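Local coordinates for methionine-binding protein (Coxiella burnetii, PDB 3TQW) that probably serves as the methionine-binding component of an ABC transporter, capturing free methionine outside the inner membrane for import, at residues A[16-19]-A[20-23]; A[57-60]-A[61-65]; A[171-174]-A[175-179]; A[207-211]-A[212-216]. All coordinates share one frame; numbering follows the deposited sequence. Where two conformers were deposited one is given.

In the fold
From the N terminus, contact 1 (16-19 with 20-23) is a stretch of helix 13-29, the helix of the beta-alpha-beta unit that joins strands 5-10 and 33-38. Contact 2 (57-60 with 61-65) turns strand 55-60 of the same six-stranded sheet into helix 61-71. After strand 75-83 of that sheet the chain crosses to the five-stranded sheet and leaves its strand 168-171 through contact 3 (171-174 with 175-179). Contact 4 (207-211 with 212-216) opens helix 211-220, back beside the first sheet. All four are local and follow in series; none nests or crosses. Contacts 2 and 3 both touch the bound methionine, whereas Met18 of contact 1 can pack against Met57 of contact 2 and Leu216 of contact 4.

Contact 1: A[16-19]-A[20-23]; sequences QLME and VAKQ
The carbonyl oxygen of Leu17 takes two backbone N-H groups: a sound bond from Ala21 N, at 3.1 Å with an N-H...O angle of 161°, and a weak one from Val20 N. The shortest bond of the turn runs from Lys22 N to Met18 O, 2.8 Å, and Gln23 N to Glu19 O continues the i to i+4 pattern. Side chains add to this on two faces. On the buried face Met18, a selenomethionine, has in one of its two conformers CG anti to its backbone N (chi1 -179°) and then bends twice, which carries its SE alongside Ala21 CB at 4.0 Å. This is the inner face of helix 13-29, the crossover helix of the beta-alpha-beta unit between strands 5-10 and 33-38. Met18 reaches Val7 and Thr9 of the first strand and Ile35 of the second, and its long flexible chain suits a seat shared with Leu216 and Leu220. Ala21, small enough for a close approach, packs with Leu17 against Val225 of helix 223-233. Toward solvent, Glu19 and Lys22 run side by side in the same direction. Where they meet, Glu19 OE1 lies against the CD methylene of Lys22, 3.8 Å away, while the charged atoms OE1 and NZ stand 5.7 Å apart. Lys22 instead bends at its last torsion and gives NZ to the carbonyl oxygen of Val33.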
loop_
_atom_site.group_PDB
_atom_site.type_symbol
_atom_site.label_atom_id
_atom_site.label_comp_id
_atom_site.label_asym_id
_atom_site.label_seq_id
_atom_site.Cartn_x
_atom_site.Cartn_y
_atom_site.Cartn_z
ATOM N N GLN A 16 0.362 -12.693 -5.849
ATOM C CA GLN A 16 1.408 -13.508 -6.472
ATOM C C GLN A 16 2.557 -13.714 -5.497
ATOM O O GLN A 16 3.091 -14.813 -5.377
ATOM C CB GLN A 16 1.930 -12.863 -7.757
ATOM C CG GLN A 16 0.897 -12.785 -8.861
ATOM C CD GLN A 16 1.441 -12.169 -10.138
ATOM O OE1 GLN A 16 0.772 -11.361 -10.774
ATOM N NE2 GLN A 16 2.652 -12.560 -10.523
ATOM N N LEU A 17 2.933 -12.645 -4.805
ATOM C CA LEU A 17 3.982 -12.731 -3.806
ATOM C C LEU A 17 3.584 -13.752 -2.742
ATOM O O LEU A 17 4.386 -14.600 -2.340
ATOM C CB LEU A 17 4.240 -11.358 -3.172
ATOM C CG LEU A 17 5.398 -11.334 -2.174
ATOM C CD1 LEU A 17 6.719 -11.512 -2.915
ATOM C CD2 LEU A 17 5.405 -10.042 -1.373
HETATM N N MSE A 18 2.337 -13.678 -2.289
HETATM C CA MSE A 18 1.864 -14.596 -1.260
HETATM C C MSE A 18 1.828 -16.042 -1.764
HETATM O O MSE A 18 2.000 -16.978 -0.986
HETATM C CB MSE A 18 0.493 -14.179 -0.731
HETATM C CG MSE A 18 -0.046 -15.098 0.372
HETATM SE SE MSE A 18 1.036 -15.117 2.011
HETATM C CE MSE A 18 0.607 -13.332 2.666
ATOM N N GLU A 19 1.614 -16.226 -3.063
ATOM C CA GLU A 19 1.617 -17.576 -3.628
ATOM C C GLU A 19 2.993 -18.217 -3.453
ATOM O O GLU A 19 3.103 -19.409 -3.181
ATOM C CB GLU A 19 1.235 -17.577 -5.110
ATOM C CG GLU A 19 -0.243 -17.354 -5.391
ATOM C CD GLU A 19 -1.102 -18.593 -5.175
ATOM O OE1 GLU A 19 -0.558 -19.671 -4.837
ATOM O OE2 GLU A 19 -2.332 -18.478 -5.349
ATOM N N VAL A 20 4.046 -17.427 -3.626
ATOM C CA VAL A 20 5.389 -17.943 -3.443
ATOM C C VAL A 20 5.627 -18.218 -1.959
ATOM O O VAL A 20 6.215 -19.233 -1.585
ATOM C CB VAL A 20 6.454 -16.976 -3.996
ATOM C CG1 VAL A 20 7.858 -17.502 -3.688
ATOM C CG2 VAL A 20 6.270 -16.799 -5.499
ATOM N N ALA A 21 5.148 -17.319 -1.110
ATOM C CA ALA A 21 5.290 -17.512 0.330
ATOM C C ALA A 21 4.575 -18.788 0.766
ATOM O O ALA A 21 5.051 -19.513 1.643
ATOM C CB ALA A 21 4.753 -16.308 1.083
ATOM N N LYS A 22 3.436 -19.067 0.138
ATOM C CA LYS A 22 2.654 -20.264 0.447
ATOM C C LYS A 22 3.417 -21.541 0.109
ATOM O O LYS A 22 3.341 -22.539 0.836
ATOM C CB LYS A 22 1.309 -20.214 -0.296
ATOM C CG LYS A 22 0.619 -21.563 -0.512
ATOM C CD LYS A 22 -0.622 -21.368 -1.396
ATOM C CE LYS A 22 -1.204 -22.690 -1.873
ATOM N NZ LYS A 22 -1.910 -23.412 -0.784
ATOM N N GLN A 23 4.154 -21.513 -0.998
ATOM C CA GLN A 23 4.967 -22.648 -1.393
ATOM C C GLN A 23 6.093 -22.867 -0.396
ATOM O O GLN A 23 6.375 -23.998 -0.003
ATOM C CB GLN A 23 5.560 -22.426 -2.783
ATOM C CG GLN A 23 4.543 -22.376 -3.902
ATOM C CD GLN A 23 5.111 -21.716 -5.149
ATOM O OE1 GLN A 23 4.434 -20.926 -5.816
ATOM N NE2 GLN A 23 6.368 -22.024 -5.457
#

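Contact 2: A[57-60]-A[61-65]; sequences MFQH and LPYLK. With MET (methionine), chain C.
One face of the Tyr63 ring carries the ligand methionine CE, 3.6 Å from the ring plane and off-centre, while Gln59 OE1 lies in plane at its edge, 3.5 Å from Tyr63 CD1. The His60 ring receives the ligand sulfur SD over one face, again off-centre. At that ring's edge stands Tyr63 N, which donates to His60 ND1 at 3.1 Å, 15° out of the imidazole plane. Phe58 completes the aromatic group: its edge is turned to the face of Tyr63 in an offset edge-to-face pair, planes at 77°, and Gln59 CB sits over the centre of its ring. Strand 55-60 here ends and helix 61-71 begins almost perpendicular to it, with His60 as the N-cap. Its chi1 of 46° sets the imidazole between the backbone N and the carbonyl carbon, where ND1 can cap the first turn. Leu64 N closes that turn on His60 O, 3.1 Å away. Pro62 suits the start of the helix, where a missing N-H costs no bond, and its CD rests 3.4 Å from His60 ND1. His60 NE2, the ring's second nitrogen, is hydrogen-bonded to Asn113, so a single imidazole both caps the helix and borders the thioether. Gln59 OE1 also lies against Leu64 CB and accepts from Asn45 ND2, which holds the buried amide beside the pocket.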
loop_
_atom_site.group_PDB
_atom_site.type_symbol
_atom_site.label_atom_id
_atom_site.label_comp_id
_atom_site.label_asym_id
_atom_site.label_seq_id
_atom_site.Cartn_x
_atom_site.Cartn_y
_atom_site.Cartn_z
HETATM N N MSE A 57 -2.288 -9.827 4.786
HETATM C CA MSE A 57 -1.080 -9.126 4.386
HETATM C C MSE A 57 -1.439 -8.199 3.239
HETATM O O MSE A 57 -1.472 -8.626 2.082
HETATM C CB MSE A 57 -0.003 -10.111 3.920
HETATM C CG MSE A 57 1.316 -9.413 3.543
HETATM SE SE MSE A 57 2.321 -10.329 2.126
HETATM C CE MSE A 57 1.071 -10.052 0.641
ATOM N N PHE A 58 -1.721 -6.939 3.550
ATOM C CA PHE A 58 -2.151 -6.006 2.515
ATOM C C PHE A 58 -1.965 -4.534 2.871
ATOM O O PHE A 58 -2.119 -3.668 2.007
ATOM C CB PHE A 58 -3.628 -6.237 2.182
ATOM C CG PHE A 58 -4.572 -5.573 3.144
ATOM C CD1 PHE A 58 -4.838 -6.145 4.381
ATOM C CD2 PHE A 58 -5.192 -4.375 2.816
ATOM C CE1 PHE A 58 -5.702 -5.527 5.278
ATOM C CE2 PHE A 58 -6.057 -3.755 3.709
ATOM C CZ PHE A 58 -6.313 -4.333 4.937
ATOM N N GLN A 59 -1.650 -4.243 4.130
ATOM C CA GLN A 59 -1.720 -2.870 4.621
ATOM C C GLN A 59 -0.468 -2.424 5.365
ATOM O O GLN A 59 0.329 -3.252 5.828
ATOM C CB GLN A 59 -2.919 -2.726 5.567
ATOM C CG GLN A 59 -2.621 -3.218 6.975
ATOM C CD GLN A 59 -3.871 -3.549 7.755
ATOM O OE1 GLN A 59 -4.747 -2.707 7.937
ATOM N NE2 GLN A 59 -3.960 -4.786 8.225
ATOM N N HIS A 60 -0.310 -1.108 5.498
ATOM C CA HIS A 60 0.696 -0.548 6.400
ATOM C C HIS A 60 0.087 -0.181 7.757
ATOM O O HIS A 60 -1.135 -0.203 7.930
ATOM C CB HIS A 60 1.420 0.650 5.766
ATOM C CG HIS A 60 0.512 1.647 5.110
ATOM N ND1 HIS A 60 -0.442 2.361 5.805
ATOM C CD2 HIS A 60 0.435 2.073 3.826
ATOM C CE1 HIS A 60 -1.074 3.172 4.976
ATOM N NE2 HIS A 60 -0.565 3.016 3.767
ATOM N N LEU A 61 0.946 0.161 8.710
ATOM C CA LEU A 61 0.510 0.438 10.075
ATOM C C LEU A 61 -0.445 1.640 10.197
ATOM O O LEU A 61 -1.430 1.571 10.932
ATOM C CB LEU A 61 1.725 0.597 10.996
ATOM C CG LEU A 61 1.492 0.532 12.503
ATOM C CD1 LEU A 61 0.592 -0.639 12.864
ATOM C CD2 LEU A 61 2.824 0.446 13.246
ATOM N N PRO A 62 -0.164 2.744 9.482
ATOM C CA PRO A 62 -1.105 3.871 9.542
ATOM C C PRO A 62 -2.507 3.499 9.049
ATOM O O PRO A 62 -3.496 3.960 9.618
ATOM C CB PRO A 62 -0.467 4.908 8.608
ATOM C CG PRO A 62 1.011 4.596 8.690
ATOM C CD PRO A 62 1.057 3.089 8.732
ATOM N N TYR A 63 -2.597 2.682 8.006
ATOM C CA TYR A 63 -3.901 2.211 7.560
ATOM C C TYR A 63 -4.582 1.371 8.647
ATOM O O TYR A 63 -5.771 1.532 8.919
ATOM C CB TYR A 63 -3.787 1.410 6.261
ATOM C CG TYR A 63 -5.136 1.102 5.655
ATOM C CD1 TYR A 63 -5.874 0.001 6.080
ATOM C CD2 TYR A 63 -5.682 1.922 4.674
ATOM C CE1 TYR A 63 -7.125 -0.283 5.531
ATOM C CE2 TYR A 63 -6.928 1.645 4.114
ATOM C CZ TYR A 63 -7.643 0.547 4.554
ATOM O OH TYR A 63 -8.881 0.271 4.010
ATOM N N LEU A 64 -3.822 0.474 9.266
ATOM C CA LEU A 64 -4.357 -0.382 10.322
ATOM C C LEU A 64 -4.870 0.442 11.498
ATOM O O LEU A 64 -5.982 0.230 11.985
ATOM C CB LEU A 64 -3.281 -1.361 10.803
ATOM C CG LEU A 64 -3.669 -2.261 11.973
ATOM C CD1 LEU A 64 -4.970 -3.005 11.667
ATOM C CD2 LEU A 64 -2.537 -3.247 12.294
ATOM N N LYS A 65 -4.049 1.383 11.952
ATOM C CA LYS A 65 -4.429 2.262 13.046
ATOM C C LYS A 65 -5.682 3.055 12.698
ATOM O O LYS A 65 -6.566 3.233 13.535
ATOM C CB LYS A 65 -3.279 3.213 13.395
ATOM C CG LYS A 65 -2.050 2.505 13.959
ATOM C CD LYS A 65 -0.901 3.479 14.187
ATOM C CE LYS A 65 0.302 2.778 14.816
ATOM N NZ LYS A 65 1.486 3.679 14.928
HETATM N N MET C . 0.141 -2.171 -0.457
HETATM C CA MET C . -0.353 -0.810 -0.210
HETATM C C MET C . 0.829 0.152 -0.140
HETATM O O MET C . 1.877 -0.203 0.397
HETATM C CB MET C . -1.153 -0.774 1.100
HETATM C CG MET C . -1.777 0.577 1.461
HETATM S SD MET C . -2.695 0.506 3.022
HETATM C CE MET C . -4.023 -0.596 2.540
HETATM O OXT MET C . 0.778 1.290 -0.614
#

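Contact 3: A[171-174]-A[175-179]; sequences INTN and YAIPA. With MET (methionine), chain C.
A chi1 of 71° sets Asn174 CG between its own backbone N and carbonyl carbon, and with Tyr175 CG beside its backbone N (chi1 -73°) the two side chains run together in the same direction. Asn174 ND2 consequently sits centrally on the Tyr175 ring, 3.4 Å from its plane, with the amide and ring planes 49° apart. The chain here leaves strand 168-171 and coils into the short helix 173-176, with Asn172 at the N-cap position. Its backbone oxygen takes two donors: Ala176 N at 3.0 Å in the carbonyl plane, and Tyr175 N at 2.9 Å from above that plane. Ile177 N follows on Thr173 O. Branched side chains fill the flanks: Ile171 CG2 packs on Ala176 CB at 3.9 Å, and Thr173 CG2 meets Ile177 CD1 at 3.6 Å, close to Phe233. Asn172 and Asn174 both line the methionine pocket, where Asn174 OD1 is 3.6 Å from the ligand CA. That oxygen accepts a hydrogen bond from Tyr41 OH, and Tyr41 also meets the Tyr175 ring. Held at its oxygen by Tyr41 and set over an aromatic face at its nitrogen, the Asn174 amide probably has little rotational freedom next to the alpha carbon of the ligand.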
loop_
_atom_site.group_PDB
_atom_site.type_symbol
_atom_site.label_atom_id
_atom_site.label_comp_id
_atom_site.label_asym_id
_atom_site.label_seq_id
_atom_site.Cartn_x
_atom_site.Cartn_y
_atom_site.Cartn_z
ATOM N N ILE A 171 -0.503 6.939 -6.774
ATOM C CA ILE A 171 -1.114 5.615 -6.867
ATOM C C ILE A 171 -0.343 4.570 -6.060
ATOM O O ILE A 171 0.881 4.482 -6.155
ATOM C CB ILE A 171 -1.192 5.156 -8.342
ATOM C CG1 ILE A 171 -1.864 6.233 -9.208
ATOM C CG2 ILE A 171 -1.902 3.797 -8.462
ATOM C CD1 ILE A 171 -1.981 5.866 -10.687
ATOM N N ASN A 172 -1.050 3.778 -5.261
ATOM C CA ASN A 172 -0.397 2.691 -4.531
ATOM C C ASN A 172 0.170 1.693 -5.524
ATOM O O ASN A 172 -0.469 1.363 -6.519
ATOM C CB ASN A 172 -1.372 1.966 -3.603
ATOM C CG ASN A 172 -1.952 2.869 -2.529
ATOM O OD1 ASN A 172 -1.451 2.917 -1.405
ATOM N ND2 ASN A 172 -3.023 3.570 -2.864
ATOM N N THR A 173 1.368 1.207 -5.247
ATOM C CA THR A 173 2.044 0.288 -6.151
ATOM C C THR A 173 1.220 -0.958 -6.514
ATOM O O THR A 173 1.241 -1.394 -7.664
ATOM C CB THR A 173 3.421 -0.102 -5.588
ATOM O OG1 THR A 173 4.254 1.069 -5.565
ATOM C CG2 THR A 173 4.076 -1.191 -6.442
ATOM N N ASN A 174 0.484 -1.525 -5.558
ATOM C CA ASN A 174 -0.299 -2.721 -5.872
ATOM C C ASN A 174 -1.346 -2.449 -6.955
ATOM O O ASN A 174 -1.766 -3.367 -7.656
ATOM C CB ASN A 174 -0.940 -3.344 -4.619
ATOM C CG ASN A 174 -2.075 -2.509 -4.063
ATOM O OD1 ASN A 174 -1.849 -1.456 -3.470
ATOM N ND2 ASN A 174 -3.304 -2.978 -4.243
ATOM N N TYR A 175 -1.751 -1.188 -7.102
ATOM C CA TYR A 175 -2.719 -0.824 -8.138
ATOM C C TYR A 175 -2.047 -0.309 -9.413
ATOM O O TYR A 175 -2.565 -0.496 -10.513
ATOM C CB TYR A 175 -3.738 0.199 -7.612
ATOM C CG TYR A 175 -4.737 -0.401 -6.641
ATOM C CD1 TYR A 175 -5.471 -1.533 -6.981
ATOM C CD2 TYR A 175 -4.930 0.152 -5.383
ATOM C CE1 TYR A 175 -6.379 -2.093 -6.096
ATOM C CE2 TYR A 175 -5.841 -0.400 -4.485
ATOM C CZ TYR A 175 -6.557 -1.521 -4.849
ATOM O OH TYR A 175 -7.450 -2.073 -3.960
ATOM N N ALA A 176 -0.893 0.333 -9.263
ATOM C CA ALA A 176 -0.150 0.832 -10.414
ATOM C C ALA A 176 0.324 -0.302 -11.323
ATOM O O ALA A 176 0.212 -0.222 -12.547
ATOM C CB ALA A 176 1.031 1.671 -9.959
ATOM N N ILE A 177 0.850 -1.362 -10.723
ATOM C CA ILE A 177 1.461 -2.434 -11.503
ATOM C C ILE A 177 0.492 -3.124 -12.461
ATOM O O ILE A 177 0.792 -3.251 -13.643
ATOM C CB ILE A 177 2.210 -3.439 -10.609
ATOM C CG1 ILE A 177 3.530 -2.806 -10.148
ATOM C CG2 ILE A 177 2.469 -4.743 -11.357
ATOM C CD1 ILE A 177 4.267 -3.605 -9.099
ATOM N N PRO A 178 -0.683 -3.545 -11.968
ATOM C CA PRO A 178 -1.645 -4.175 -12.882
ATOM C C PRO A 178 -2.093 -3.218 -13.990
ATOM O O PRO A 178 -2.602 -3.670 -15.019
ATOM C CB PRO A 178 -2.837 -4.508 -11.979
ATOM C CG PRO A 178 -2.296 -4.483 -10.585
ATOM C CD PRO A 178 -1.184 -3.485 -10.584
ATOM N N ALA A 179 -1.907 -1.915 -13.790
ATOM C CA ALA A 179 -2.318 -0.943 -14.802
ATOM C C ALA A 179 -1.212 -0.688 -15.825
ATOM O O ALA A 179 -1.342 0.180 -16.683
ATOM C CB ALA A 179 -2.758 0.369 -14.149
HETATM N N MET C . 0.141 -2.171 -0.457
HETATM C CA MET C . -0.353 -0.810 -0.210
HETATM C C MET C . 0.829 0.152 -0.140
HETATM O O MET C . 1.877 -0.203 0.397
HETATM C CB MET C . -1.153 -0.774 1.100
HETATM C CG MET C . -1.777 0.577 1.461
HETATM S SD MET C . -2.695 0.506 3.022
HETATM C CE MET C . -4.023 -0.596 2.540
HETATM O OXT MET C . 0.778 1.290 -0.614
#

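Contact 4: A[207-211]-A[212-216]; sequences DKNDP and RLKQL
Pro211, Lys214 and Asp210 bury the most surface in this turn, and Asp210, just before the helix, organises it. Asp210 is the N-cap: a trans chi1 of -173° turns the carboxylate away from its own N, and OD1 reaches forward to accept from Arg212 N at 2.9 Å, on its anti side and 22° out of plane. An aspartate suits this end, since its negative charge would be favoured by the helix dipole. Asp210 O takes Lys214 N at 3.0 Å, nearly along the C=O axis. Pro211 fits the first helical position, which needs no N-H partner, and its carbonyl accepts from Gln215 N at 2.9 Å. Lys214 stretches out fully beyond CG, back over the type I beta turn 207-210, so that CE lies 3.7 Å from Lys208 O. A water bonded to Asn209 O also makes a weak bond to Lys214 NZ. On the inner side Leu213 CD1 touches both Asp207 CB and Asp210 CB, each at 3.8 Å. Asp207 turns its carboxylate to a salt bridge with Arg204. Helix 211-220 thus starts at the surface, laying Leu213 on Val5 of strand 5-10 and Ile78 of strand 75-83, while Gln215 reaches Tyr29 of helix 13-29.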
loop_
_atom_site.group_PDB
_atom_site.type_symbol
_atom_site.label_atom_id
_atom_site.label_comp_id
_atom_site.label_asym_id
_atom_site.label_seq_id
_atom_site.Cartn_x
_atom_site.Cartn_y
_atom_site.Cartn_z
ATOM N N ASP A 207 -4.346 -13.972 18.854
ATOM C CA ASP A 207 -3.482 -14.905 18.129
ATOM C C ASP A 207 -2.059 -14.398 17.924
ATOM O O ASP A 207 -1.312 -14.971 17.130
ATOM C CB ASP A 207 -4.073 -15.227 16.747
ATOM C CG ASP A 207 -5.407 -15.940 16.823
ATOM O OD1 ASP A 207 -5.705 -16.554 17.866
ATOM O OD2 ASP A 207 -6.156 -15.903 15.822
ATOM N N LYS A 208 -1.678 -13.323 18.605
ATOM C CA LYS A 208 -0.384 -12.693 18.320
ATOM C C LYS A 208 0.819 -13.610 18.569
ATOM O O LYS A 208 1.887 -13.409 17.988
ATOM C CB LYS A 208 -0.223 -11.397 19.115
ATOM C CG LYS A 208 0.030 -11.632 20.583
ATOM C CD LYS A 208 0.382 -10.345 21.303
ATOM C CE LYS A 208 -0.837 -9.744 21.966
ATOM N NZ LYS A 208 -0.462 -8.951 23.175
ATOM N N ASN A 209 0.652 -14.614 19.426
ATOM C CA ASN A 209 1.747 -15.538 19.730
ATOM C C ASN A 209 1.629 -16.891 19.031
ATOM O O ASN A 209 2.335 -17.836 19.367
ATOM C CB ASN A 209 1.868 -15.738 21.244
ATOM C CG ASN A 209 2.272 -14.466 21.964
ATOM O OD1 ASN A 209 3.225 -13.800 21.573
ATOM N ND2 ASN A 209 1.537 -14.119 23.012
ATOM N N ASP A 210 0.736 -16.981 18.052
ATOM C CA ASP A 210 0.522 -18.230 17.336
ATOM C C ASP A 210 1.740 -18.540 16.456
ATOM O O ASP A 210 2.061 -17.771 15.555
ATOM C CB ASP A 210 -0.744 -18.124 16.479
ATOM C CG ASP A 210 -1.134 -19.445 15.839
ATOM O OD1 ASP A 210 -0.234 -20.227 15.469
ATOM O OD2 ASP A 210 -2.349 -19.700 15.706
ATOM N N PRO A 211 2.416 -19.669 16.717
ATOM C CA PRO A 211 3.659 -19.970 15.996
ATOM C C PRO A 211 3.444 -20.150 14.493
ATOM O O PRO A 211 4.323 -19.815 13.717
ATOM C CB PRO A 211 4.127 -21.288 16.630
ATOM C CG PRO A 211 2.892 -21.902 17.188
ATOM C CD PRO A 211 2.054 -20.739 17.665
ATOM N N ARG A 212 2.288 -20.657 14.084
ATOM C CA ARG A 212 2.035 -20.841 12.653
ATOM C C ARG A 212 1.886 -19.504 11.929
ATOM O O ARG A 212 2.319 -19.353 10.785
ATOM C CB ARG A 212 0.800 -21.714 12.437
ATOM C CG ARG A 212 0.886 -23.059 13.126
ATOM C CD ARG A 212 -0.503 -23.589 13.409
ATOM N NE ARG A 212 -1.121 -24.146 12.216
ATOM C CZ ARG A 212 -2.433 -24.222 12.025
ATOM N NH1 ARG A 212 -3.267 -23.760 12.944
ATOM N NH2 ARG A 212 -2.911 -24.753 10.906
ATOM N N LEU A 213 1.265 -18.534 12.591
ATOM C CA LEU A 213 1.160 -17.193 12.019
ATOM C C LEU A 213 2.522 -16.485 11.983
ATOM O O LEU A 213 2.838 -15.780 11.021
ATOM C CB LEU A 213 0.114 -16.364 12.772
ATOM C CG LEU A 213 -1.263 -17.034 12.836
ATOM C CD1 LEU A 213 -2.284 -16.173 13.575
ATOM C CD2 LEU A 213 -1.752 -17.363 11.427
ATOM N N LYS A 214 3.329 -16.679 13.023
ATOM C CA LYS A 214 4.696 -16.163 13.030
ATOM C C LYS A 214 5.526 -16.788 11.909
ATOM O O LYS A 214 6.378 -16.134 11.317
ATOM C CB LYS A 214 5.377 -16.430 14.375
ATOM C CG LYS A 214 4.819 -15.632 15.547
ATOM C CD LYS A 214 5.657 -15.881 16.799
ATOM C CE LYS A 214 5.172 -15.058 17.980
ATOM N NZ LYS A 214 6.000 -15.301 19.198
ATOM N N GLN A 215 5.278 -18.061 11.625
ATOM C CA GLN A 215 5.979 -18.743 10.537
ATOM C C GLN A 215 5.661 -18.149 9.164
ATOM O O GLN A 215 6.502 -18.162 8.270
ATOM C CB GLN A 215 5.705 -20.247 10.577
ATOM C CG GLN A 215 6.424 -20.931 11.721
ATOM C CD GLN A 215 5.890 -22.326 11.995
ATOM O OE1 GLN A 215 5.119 -22.871 11.210
ATOM N NE2 GLN A 215 6.284 -22.897 13.122
ATOM N N LEU A 216 4.455 -17.616 9.010
ATOM C CA LEU A 216 4.081 -16.943 7.775
ATOM C C LEU A 216 4.946 -15.703 7.550
ATOM O O LEU A 216 5.359 -15.421 6.424
ATOM C CB LEU A 216 2.597 -16.564 7.803
ATOM C CG LEU A 216 2.023 -15.902 6.553
ATOM C CD1 LEU A 216 2.179 -16.810 5.341
ATOM C CD2 LEU A 216 0.561 -15.542 6.775
HETATM O O HOH W 1 4.871 -18.539 19.147
#